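Local coordinates for aerotolerance-related membrane protein (Bacteroides fragilis, PDB 4JDU) that binds calcium through a von Willebrand factor type A domain and probably contributes to the aerotolerance of this anaerobe at the cell membrane, at residues D16-M21 against I115-E119. The protein carries 6 engineered substitutions. Numbering follows the deposited sequence.
Sequences DISNSM and ITDGE. With CA (calcium ion), chain C.
Asp16 and Thr116 end neighbouring parallel strands, 9-16 and 109-116, and meet through their side chains, while Asp16 meets Ile115 through the backbone. Near the end of this strand pair, Asp16 N bonds nearly straight to Ile115 O at 2.9 Å. Beyond it, Thr116 OG1 donates to the anti lone pair of Asp16 OD2 at 2.6 Å. The same hydroxyl accepts from Gly118 N, closing an ST turn. Asp16 OD1 takes both Ser18 N, in an Asx turn, and Ser18 OG, the latter on its syn side at 2.6 Å, so three bonds hold the carboxylate.

The second polar link joins Ser20 OG to the syn lone pair of Asp117 OD2, also at 2.6 Å. With chi1 at 53°, Asp117 CG sits between its own backbone N and carbonyl carbon, and OD1 can accept from Glu119 N in another Asx turn; OD2 is also salt-bridged to Arg30. The side chain of Met21, a selenomethionine, crosses that of Asp117 at a slant, SE 3.6 Å from Asp117 N, a buried amide without a hydrogen-bond partner.

Calcium is bound by Ser18 OG at 2.3 Å, Ser20 OG at 2.4 Å, Thr89 and two waters. One water accepts from Ser20 N; the other donates to Glu119 OE2, while Glu119 OE1 accepts from Arg172 N.

This is the metal ion-dependent adhesion site (MIDAS) of the vWA fold, with its DxSxS motif in 16-20. Neither carboxylate touches calcium in this model; Asp16 and Asp117 probably orient Ser18 and Ser20 from the second shell, although Asp117 is a known calcium-binding residue of the protein. Asp16 OD2 and Asp117 OD1 lie 3.9 Å apart, and calcium and Arg30 probably offset the repulsion.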
loop_
_atom_site.group_PDB
_atom_site.type_symbol
_atom_site.label_atom_id
_atom_site.label_comp_id
_atom_site.label_asym_id
_atom_site.label_seq_id
_atom_site.Cartn_x
_atom_site.Cartn_y
_atom_site.Cartn_z
ATOM N N ASP A 16 -1.361 3.159 1.467
ATOM C CA ASP A 16 -1.998 3.682 2.674
ATOM C C ASP A 16 -1.328 5.001 3.079
ATOM O O ASP A 16 -0.132 5.022 3.372
ATOM C CB ASP A 16 -1.787 2.639 3.782
ATOM C CG ASP A 16 -2.665 2.857 4.995
ATOM O OD1 ASP A 16 -3.016 4.013 5.306
ATOM O OD2 ASP A 16 -2.979 1.844 5.669
ATOM N N ILE A 17 -2.089 6.094 3.092
ATOM C CA ILE A 17 -1.572 7.373 3.588
ATOM C C ILE A 17 -2.355 7.859 4.810
ATOM O O ILE A 17 -2.371 9.056 5.137
ATOM C CB ILE A 17 -1.501 8.452 2.484
ATOM C CG1 ILE A 17 -2.889 8.806 1.947
ATOM C CG2 ILE A 17 -0.581 7.974 1.353
ATOM C CD1 ILE A 17 -2.870 10.095 1.121
ATOM N N SER A 18 -2.977 6.906 5.502
ATOM C CA SER A 18 -3.711 7.213 6.725
ATOM C C SER A 18 -2.754 7.626 7.827
ATOM O O SER A 18 -1.540 7.415 7.740
ATOM C CB SER A 18 -4.574 6.025 7.164
ATOM O OG SER A 18 -3.794 4.919 7.598
ATOM N N ASN A 19 -3.311 8.201 8.882
ATOM C CA ASN A 19 -2.493 8.793 9.929
ATOM C C ASN A 19 -1.540 7.807 10.612
ATOM O O ASN A 19 -0.439 8.180 10.991
ATOM C CB ASN A 19 -3.369 9.510 10.958
ATOM C CG ASN A 19 -2.959 10.953 11.150
ATOM O OD1 ASN A 19 -2.103 11.257 11.981
ATOM N ND2 ASN A 19 -3.541 11.848 10.362
ATOM N N SER A 20 -1.946 6.547 10.745
ATOM C CA SER A 20 -1.079 5.574 11.413
ATOM C C SER A 20 0.243 5.345 10.672
ATOM O O SER A 20 1.223 4.890 11.266
ATOM C CB SER A 20 -1.803 4.247 11.636
ATOM O OG SER A 20 -2.196 3.683 10.398
HETATM N N MSE A 21 0.266 5.643 9.373
HETATM C CA MSE A 21 1.489 5.486 8.585
HETATM C C MSE A 21 2.575 6.486 8.970
HETATM O O MSE A 21 3.730 6.356 8.547
HETATM C CB MSE A 21 1.164 5.549 7.087
HETATM C CG MSE A 21 0.228 4.416 6.646
HETATM SE SE MSE A 21 1.154 2.704 6.538
HETATM C CE MSE A 21 2.199 3.080 4.926
ATOM N N ILE A 115 0.264 -1.403 0.040
ATOM C CA ILE A 115 1.322 -1.060 0.995
ATOM C C ILE A 115 0.694 -0.364 2.201
ATOM O O ILE A 115 0.133 0.725 2.088
ATOM C CB ILE A 115 2.409 -0.190 0.338
ATOM C CG1 ILE A 115 2.850 -0.849 -0.974
ATOM C CG2 ILE A 115 3.590 -0.007 1.268
ATOM C CD1 ILE A 115 3.936 -0.117 -1.708
ATOM N N THR A 116 0.766 -1.013 3.359
ATOM C CA THR A 116 -0.072 -0.626 4.485
ATOM C C THR A 116 0.466 -1.209 5.779
ATOM O O THR A 116 1.254 -2.148 5.752
ATOM C CB THR A 116 -1.531 -1.136 4.262
ATOM O OG1 THR A 116 -2.379 -0.705 5.330
ATOM C CG2 THR A 116 -1.579 -2.678 4.165
ATOM N N ASP A 117 0.032 -0.663 6.912
ATOM C CA ASP A 117 0.319 -1.286 8.202
ATOM C C ASP A 117 -0.800 -2.264 8.565
ATOM O O ASP A 117 -0.763 -2.917 9.618
ATOM C CB ASP A 117 0.545 -0.233 9.290
ATOM C CG ASP A 117 -0.591 0.769 9.394
ATOM O OD1 ASP A 117 -1.745 0.419 9.052
ATOM O OD2 ASP A 117 -0.326 1.904 9.839
ATOM N N GLY A 118 -1.797 -2.347 7.693
ATOM C CA GLY A 118 -2.838 -3.351 7.819
ATOM C C GLY A 118 -3.810 -3.088 8.943
ATOM O O GLY A 118 -4.708 -3.900 9.189
ATOM N N GLU A 119 -3.641 -1.970 9.642
ATOM C CA GLU A 119 -4.595 -1.577 10.670
ATOM C C GLU A 119 -5.913 -1.215 10.019
ATOM O O GLU A 119 -6.340 -0.060 10.074
ATOM C CB GLU A 119 -4.087 -0.371 11.447
ATOM C CG GLU A 119 -3.087 -0.712 12.512
ATOM C CD GLU A 119 -3.237 0.155 13.743
ATOM O OE1 GLU A 119 -2.867 -0.311 14.842
ATOM O OE2 GLU A 119 -3.714 1.304 13.610
HETATM CA CA CA C . -4.292 3.463 9.297
HETATM O O HOH W 1 -4.862 5.673 10.635
HETATM O O HOH W 2 -4.953 2.697 11.546
#